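Local coordinates for dnab-like replicative helicase (Bacillus phage SPP1, PDB 3BH0), which probably unwinds duplex DNA in the 5'-3' direction by hydrolysing ATP during phage replication, this chain being its C-terminal ATPase domain, at residues K81-L86 against G303-L308; K87-M92 against D97-H102; L193-A198 against T203-Q208. All blocks are in the same frame, centred on the assembly; numbering follows the deposited sequence.

Contact 1: residues K81-L86 against G303-L308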
# COMPACT_ATOMS: atom_id res chain seq x y z
N LYS A 81 0.57 -2.56 9.18
CA LYS A 81 0.97 -2.58 7.76
C LYS A 81 -0.05 -3.18 6.80
O LYS A 81 -0.39 -2.56 5.80
CB LYS A 81 2.30 -3.34 7.65
CG LYS A 81 3.00 -3.33 6.30
CD LYS A 81 4.47 -3.75 6.46
CE LYS A 81 4.62 -5.24 6.76
NZ LYS A 81 5.89 -5.51 7.50
N THR A 82 -0.51 -4.39 7.10
CA THR A 82 -1.49 -5.08 6.25
C THR A 82 -2.84 -4.37 6.26
O THR A 82 -3.39 -4.05 5.20
CB THR A 82 -1.67 -6.58 6.66
OG1 THR A 82 -0.40 -7.25 6.60
CG2 THR A 82 -2.64 -7.29 5.71
N ALA A 83 -3.35 -4.12 7.46
CA ALA A 83 -4.57 -3.36 7.69
C ALA A 83 -4.54 -2.01 6.95
O ALA A 83 -5.51 -1.62 6.33
CB ALA A 83 -4.78 -3.15 9.19
N PHE A 84 -3.39 -1.34 7.02
CA PHE A 84 -3.17 -0.04 6.39
C PHE A 84 -3.17 -0.13 4.86
O PHE A 84 -3.78 0.71 4.18
CB PHE A 84 -1.85 0.54 6.90
CG PHE A 84 -1.45 1.83 6.26
CD1 PHE A 84 -2.00 3.04 6.68
CD2 PHE A 84 -0.48 1.85 5.27
CE1 PHE A 84 -1.60 4.25 6.09
CE2 PHE A 84 -0.08 3.05 4.69
CZ PHE A 84 -0.65 4.25 5.11
N ALA A 85 -2.47 -1.14 4.34
CA ALA A 85 -2.47 -1.39 2.90
C ALA A 85 -3.88 -1.74 2.38
O ALA A 85 -4.33 -1.19 1.38
CB ALA A 85 -1.47 -2.48 2.55
N LEU A 86 -4.57 -2.65 3.07
CA LEU A 86 -5.92 -3.03 2.63
C LEU A 86 -6.88 -1.85 2.72
O LEU A 86 -7.75 -1.69 1.88
CB LEU A 86 -6.47 -4.26 3.37
CG LEU A 86 -5.78 -5.60 3.05
CD1 LEU A 86 -6.12 -6.64 4.07
CD2 LEU A 86 -6.08 -6.14 1.65
N GLY A 303 -9.42 -3.14 11.96
CA GLY A 303 -8.36 -2.90 11.00
C GLY A 303 -8.65 -1.66 10.18
O GLY A 303 -8.34 -1.60 8.98
N ASN A 304 -9.26 -0.68 10.84
CA ASN A 304 -9.62 0.58 10.21
C ASN A 304 -8.79 1.75 10.71
O ASN A 304 -8.22 1.70 11.80
CB ASN A 304 -11.09 0.88 10.44
CG ASN A 304 -11.71 1.61 9.29
OD1 ASN A 304 -11.07 2.45 8.65
ND2 ASN A 304 -12.97 1.29 9.00
N PHE A 305 -8.71 2.80 9.89
CA PHE A 305 -7.92 3.98 10.20
C PHE A 305 -8.78 5.23 10.00
O PHE A 305 -9.54 5.34 9.01
CB PHE A 305 -6.69 4.06 9.32
CG PHE A 305 -5.72 2.92 9.52
CD1 PHE A 305 -4.55 3.12 10.23
CD2 PHE A 305 -5.99 1.65 9.00
CE1 PHE A 305 -3.65 2.07 10.42
CE2 PHE A 305 -5.11 0.62 9.19
CZ PHE A 305 -3.94 0.82 9.89
N VAL A 306 -8.65 6.16 10.95
CA VAL A 306 -9.43 7.37 10.96
C VAL A 306 -8.51 8.55 10.76
O VAL A 306 -7.54 8.72 11.50
CB VAL A 306 -10.20 7.53 12.28
CG1 VAL A 306 -11.07 8.79 12.28
CG2 VAL A 306 -11.04 6.30 12.54
N ASN A 307 -8.82 9.35 9.75
CA ASN A 307 -8.15 10.61 9.50
C ASN A 307 -8.25 11.54 10.68
O ASN A 307 -9.30 11.67 11.30
CB ASN A 307 -8.74 11.28 8.27
CG ASN A 307 -8.24 10.67 7.00
OD1 ASN A 307 -7.06 10.80 6.66
ND2 ASN A 307 -9.13 9.99 6.28
N LEU A 308 -7.13 12.17 11.00
CA LEU A 308 -7.08 13.24 11.97
C LEU A 308 -7.06 14.59 11.22
O LEU A 308 -6.71 14.65 10.03
CB LEU A 308 -5.84 13.05 12.85
CG LEU A 308 -6.01 12.33 14.20
CD1 LEU A 308 -6.74 11.00 14.10
CD2 LEU A 308 -4.68 12.15 14.90
O HOH W 1 -7.92 -2.91 6.50
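Phe84 and Phe305 meet as a T-shaped pair: the rim of the Phe84 ring is turned to the flat side of Phe305. The planes stand at 77° and the ring centroids are 5.7 Å apart. Phe84 CD1 leads the approach, sitting above one face of Phe305 but displaced from the middle of the ring toward its rim. The far end of Phe305 also reaches in against the helix backbone, where its CE2 comes to 3.4 Å from Phe84 N and its CZ lies 3.7 Å from Phe84 CB. Two torsions set this up. On the helix, CG of Phe84 is anti to N (chi1 176°), which lays the ring beside the carbonyl carbon and extends the line of contact that CB begins: CB meets Phe305 CZ and the ring presents its edge. On the strand, CG of Phe305 is beside N and anti to the carbonyl carbon (chi1 -63°), which brings CE2 and CZ to the helix backbone around Phe84 N. Ala83 flanks the pair, with its CB 3.8 Å from Phe305 CE2.

The helix here is the one that follows the phosphate-binding loop of a P-loop ATPase. Lys81 and Thr82 fit the end of a Walker A motif, and the helix is held here against 304-307, the last strand of the sheet. That strand begins with a G1 beta bulge facing the end of strand 292-299, formed by Gly303, whose positive phi suits glycine, and Asn304.

Polar groups meet through solvent beside the bulge. Water 1 donates to Ala83 O at 2.7 Å and to Gly303 O at 2.8 Å, joining two carbonyls that could not bond to each other directly. Beyond the pair, Phe84 also meets the nearly parallel ring of Phe55, while Phe305 meets Phe298.

Contact 2: residues K87-M92 against D97-H102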
# COMPACT_ATOMS: atom_id res chain seq x y z
N LYS A 87 -6.68 -1.01 3.72
CA LYS A 87 -7.52 0.16 3.89
C LYS A 87 -7.39 1.00 2.62
O LYS A 87 -8.37 1.23 1.92
CB LYS A 87 -7.11 0.91 5.16
CG LYS A 87 -7.89 2.18 5.44
CD LYS A 87 -9.36 1.91 5.65
CE LYS A 87 -10.11 3.23 5.72
NZ LYS A 87 -11.53 2.98 6.10
N GLN A 88 -6.15 1.38 2.30
CA GLN A 88 -5.79 2.02 1.04
C GLN A 88 -6.38 1.34 -0.19
O GLN A 88 -6.99 2.01 -1.03
CB GLN A 88 -4.27 2.13 0.88
CG GLN A 88 -3.64 3.10 1.84
CD GLN A 88 -2.35 3.71 1.33
OE1 GLN A 88 -1.41 3.92 2.09
NE2 GLN A 88 -2.29 4.00 0.03
N ALA A 89 -6.21 0.03 -0.30
CA ALA A 89 -6.72 -0.70 -1.46
C ALA A 89 -8.20 -0.41 -1.69
O ALA A 89 -8.62 -0.19 -2.83
CB ALA A 89 -6.48 -2.19 -1.31
N LYS A 90 -8.98 -0.39 -0.62
CA LYS A 90 -10.41 -0.22 -0.74
C LYS A 90 -10.76 1.23 -1.04
O LYS A 90 -11.69 1.48 -1.80
CB LYS A 90 -11.12 -0.72 0.52
CG LYS A 90 -12.57 -1.18 0.29
CD LYS A 90 -13.54 -0.15 0.82
CE LYS A 90 -14.98 -0.49 0.47
NZ LYS A 90 -15.88 0.46 1.22
N ASN A 91 -10.01 2.15 -0.44
CA ASN A 91 -10.14 3.59 -0.69
C ASN A 91 -9.89 3.99 -2.14
O ASN A 91 -10.58 4.85 -2.68
CB ASN A 91 -9.17 4.35 0.20
CG ASN A 91 -9.68 4.53 1.60
OD1 ASN A 91 -10.84 4.24 1.89
ND2 ASN A 91 -8.82 5.02 2.48
N MET A 92 -8.88 3.37 -2.74
CA MET A 92 -8.58 3.55 -4.16
C MET A 92 -9.63 2.90 -5.04
O MET A 92 -9.98 3.44 -6.08
CB MET A 92 -7.23 2.95 -4.50
CG MET A 92 -6.09 3.63 -3.80
SD MET A 92 -4.60 2.69 -4.05
CE MET A 92 -3.55 3.61 -2.97
N ASP A 97 -10.70 3.36 -9.20
CA ASP A 97 -9.42 2.91 -9.71
C ASP A 97 -9.37 1.40 -9.50
O ASP A 97 -10.17 0.86 -8.72
CB ASP A 97 -8.27 3.62 -8.99
CG ASP A 97 -8.24 5.11 -9.28
OD1 ASP A 97 -8.16 5.48 -10.47
OD2 ASP A 97 -8.30 5.92 -8.31
N VAL A 98 -8.47 0.73 -10.22
CA VAL A 98 -8.34 -0.72 -10.19
C VAL A 98 -7.14 -1.15 -9.34
O VAL A 98 -6.01 -0.73 -9.59
CB VAL A 98 -8.20 -1.30 -11.63
CG1 VAL A 98 -8.04 -2.82 -11.62
CG2 VAL A 98 -9.39 -0.90 -12.49
N VAL A 99 -7.40 -1.99 -8.33
CA VAL A 99 -6.36 -2.48 -7.44
C VAL A 99 -6.06 -3.96 -7.66
O VAL A 99 -6.94 -4.81 -7.54
CB VAL A 99 -6.71 -2.22 -5.95
CG1 VAL A 99 -5.53 -2.61 -5.05
CG2 VAL A 99 -7.10 -0.75 -5.72
N ASN A 100 -4.81 -4.26 -8.00
CA ASN A 100 -4.31 -5.62 -8.10
C ASN A 100 -3.48 -5.91 -6.86
O ASN A 100 -2.39 -5.38 -6.69
CB ASN A 100 -3.42 -5.77 -9.34
CG ASN A 100 -4.20 -6.08 -10.61
OD1 ASN A 100 -5.42 -6.09 -10.64
ND2 ASN A 100 -3.46 -6.35 -11.69
N LEU A 101 -4.01 -6.77 -6.00
CA LEU A 101 -3.31 -7.14 -4.78
C LEU A 101 -2.60 -8.46 -4.97
O LEU A 101 -3.25 -9.49 -5.20
CB LEU A 101 -4.25 -7.18 -3.59
CG LEU A 101 -3.74 -7.92 -2.35
CD1 LEU A 101 -2.47 -7.29 -1.72
CD2 LEU A 101 -4.88 -8.06 -1.32
N HIS A 102 -1.28 -8.43 -4.90
CA HIS A 102 -0.48 -9.62 -5.00
C HIS A 102 -0.10 -10.05 -3.59
O HIS A 102 0.79 -9.47 -2.96
CB HIS A 102 0.72 -9.40 -5.92
CG HIS A 102 0.34 -9.22 -7.35
ND1 HIS A 102 -0.17 -8.04 -7.85
CD2 HIS A 102 0.36 -10.09 -8.39
CE1 HIS A 102 -0.45 -8.19 -9.14
NE2 HIS A 102 -0.13 -9.42 -9.49
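Ala89 is the first residue of 87-92 to touch the strand, and it does so in two ways. Its CB rests 3.9 Å from Val99 CG1, and its carbonyl oxygen lies 3.3 Å from Val99 CG2. The valine can serve both because its chi1 of -174° places CG1 anti to its backbone N and CG2 anti to its carbonyl carbon, so the two methyls fork against the helix. Around the same alanine, Ile154 and Met186 of the flanking strands close in, placing the helix on one face of the parallel part of the sheet.

One turn later, Met92 brings its CB to 3.9 Å from Val99 CG2, the second helix residue to use that methyl. Beyond CG the methionine chain is extended and carries the sulfur away from the strand, to where the side chain packs on Ile184 and Tyr65. Its backbone makes the polar link: Met92 O accepts from Asp97 N at 3.2 Å. The N-H...O angle of 143° makes the bond somewhat bent, and the donor is tilted 19° from the carbonyl plane. It spans the short turn that takes helix 81-93 into strand 98-103, the second half of a beta-alpha-beta crossover from strand 70-74.

Asp97 CB sits 3.4 Å from the same Met92 oxygen, which brings the carboxylate near the C-terminal end of the helix. A negative group is probably not favoured there, and the salt bridge from Asp97 OD1 to Arg182 NE would probably offset part of that cost; it also ties the turn to the residue just ahead of strand 183-188.

Contact 3: residues L193-A198 against T203-Q208; sequences LEPAKA and TNQISQ
Gln208 and Ala196 share the straightest bond of this contact: Ala196 N donates to Gln208 OE1 at 2.9 Å with an N-H...O angle of 174°. The amide nitrogen stands well above the carbonyl plane of the glutamine, 61° out of it. A bend at chi2 (-90°) folds the Gln208 side chain so that its oxygen points at the loop amide of Ala196. The same OE1 also accepts from water 2, which in turn accepts from Lys197 N at 3.0 Å, so one side-chain oxygen serves two successive loop amides, the second through solvent. The other half of this amide is engaged as well, Gln208 NE2 bonding to Asp212 OD2 one turn on.

Gln205 supplies a weaker tie. Its chain runs extended past CG and crosses Pro195 at an angle, Gln205 CB lying 3.4 Å from Pro195 CB, and its NE2 makes a weak, long bond of 3.4 Å to Lys197 O. Within the helix, Thr203 O takes both Ser207 N and Ser207 OG.

All this lies at the surface, where the loop following strand 183-188 folds back over the early turns of helix 202-220. Leu193 anchors the inner end of that loop against Ile209 and Leu213 of the helix, and the backbone of Glu194 bonds to Gln162, just ahead of helix 164-176.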
# COMPACT_ATOMS: atom_id res chain seq x y z
N LEU A 193 9.08 -12.00 -2.82
CA LEU A 193 9.05 -12.15 -4.28
C LEU A 193 10.17 -13.07 -4.77
O LEU A 193 11.25 -13.09 -4.20
CB LEU A 193 9.14 -10.79 -4.98
CG LEU A 193 7.90 -9.89 -4.94
CD1 LEU A 193 8.22 -8.47 -5.38
CD2 LEU A 193 6.76 -10.46 -5.76
N GLU A 194 9.89 -13.85 -5.82
CA GLU A 194 10.91 -14.71 -6.42
C GLU A 194 11.94 -13.84 -7.13
O GLU A 194 11.59 -13.11 -8.04
CB GLU A 194 10.27 -15.67 -7.41
CG GLU A 194 9.30 -16.64 -6.78
CD GLU A 194 8.93 -17.77 -7.72
OE1 GLU A 194 8.93 -17.57 -8.98
OE2 GLU A 194 8.61 -18.87 -7.21
N PRO A 195 13.21 -13.90 -6.71
CA PRO A 195 14.23 -13.12 -7.41
C PRO A 195 14.56 -13.70 -8.79
O PRO A 195 14.41 -14.91 -9.00
CB PRO A 195 15.43 -13.19 -6.48
CG PRO A 195 15.26 -14.47 -5.74
CD PRO A 195 13.78 -14.66 -5.57
N ALA A 196 15.02 -12.85 -9.72
CA ALA A 196 15.25 -13.28 -11.11
C ALA A 196 16.39 -14.28 -11.19
O ALA A 196 16.30 -15.26 -11.92
CB ALA A 196 15.49 -12.09 -12.03
N LYS A 197 17.43 -14.05 -10.41
CA LYS A 197 18.56 -14.96 -10.37
C LYS A 197 18.66 -15.65 -9.01
O LYS A 197 19.09 -15.05 -8.03
CB LYS A 197 19.86 -14.22 -10.70
CG LYS A 197 19.80 -13.44 -12.00
CD LYS A 197 21.17 -13.25 -12.59
CE LYS A 197 21.06 -12.52 -13.94
NZ LYS A 197 22.38 -11.99 -14.40
N ALA A 198 18.26 -16.92 -8.98
CA ALA A 198 18.24 -17.75 -7.78
C ALA A 198 19.57 -17.82 -7.03
O ALA A 198 19.60 -17.89 -5.79
CB ALA A 198 17.76 -19.17 -8.12
N THR A 203 21.17 -9.51 -1.20
CA THR A 203 21.12 -8.07 -1.46
C THR A 203 20.91 -7.77 -2.95
O THR A 203 20.08 -6.94 -3.31
CB THR A 203 22.40 -7.37 -0.91
OG1 THR A 203 22.48 -7.58 0.51
CG2 THR A 203 22.39 -5.87 -1.16
N ASN A 204 21.65 -8.47 -3.82
CA ASN A 204 21.48 -8.37 -5.27
C ASN A 204 20.11 -8.78 -5.78
O ASN A 204 19.59 -8.18 -6.72
CB ASN A 204 22.55 -9.19 -6.01
CG ASN A 204 23.89 -8.48 -6.04
OD1 ASN A 204 24.06 -7.40 -5.46
ND2 ASN A 204 24.85 -9.09 -6.73
N GLN A 205 19.54 -9.81 -5.18
CA GLN A 205 18.18 -10.22 -5.48
C GLN A 205 17.18 -9.12 -5.13
O GLN A 205 16.30 -8.81 -5.94
CB GLN A 205 17.83 -11.49 -4.72
CG GLN A 205 18.58 -12.75 -5.20
CD GLN A 205 18.46 -13.87 -4.20
OE1 GLN A 205 18.17 -13.64 -3.02
NE2 GLN A 205 18.68 -15.10 -4.65
N ILE A 206 17.30 -8.54 -3.93
CA ILE A 206 16.39 -7.47 -3.53
C ILE A 206 16.60 -6.20 -4.38
O ILE A 206 15.65 -5.53 -4.73
CB ILE A 206 16.48 -7.12 -2.02
CG1 ILE A 206 16.23 -8.35 -1.15
CG2 ILE A 206 15.55 -5.95 -1.68
CD1 ILE A 206 14.82 -8.89 -1.14
N SER A 207 17.86 -5.91 -4.70
CA SER A 207 18.19 -4.81 -5.61
C SER A 207 17.50 -4.97 -6.96
O SER A 207 16.83 -4.04 -7.43
CB SER A 207 19.71 -4.72 -5.79
OG SER A 207 20.33 -4.19 -4.63
N GLN A 208 17.63 -6.16 -7.56
CA GLN A 208 16.96 -6.49 -8.84
C GLN A 208 15.46 -6.38 -8.72
O GLN A 208 14.83 -5.70 -9.53
CB GLN A 208 17.34 -7.89 -9.33
CG GLN A 208 16.34 -8.47 -10.37
CD GLN A 208 15.20 -9.28 -9.71
OE1 GLN A 208 15.44 -10.09 -8.82
NE2 GLN A 208 13.97 -9.05 -10.16
O HOH W 2 17.84 -11.69 -8.61

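Overall arrangement
Contacts 1 and 2 are two ends of one helix, 81-93: the first half meets the last strand of the sheet, the second half meets strand 98-103 near the other edge. Their centres are 12 Å apart and they touch, through a probable hydrogen bond of Lys87 NZ to Asn304 OD1 (2.6 Å) and packing of Leu86 CD2 on Leu101 CD2 (3.7 Å). Lys81 and Thr82, which fit the end of a Walker A motif, open this helix, so contact 1 begins right at the probable ATP-binding loop and contact 2 lies further along. Contact 3 stands apart, its centre about 29 Å from that of contact 1 and 25 Å from that of contact 2, touching neither.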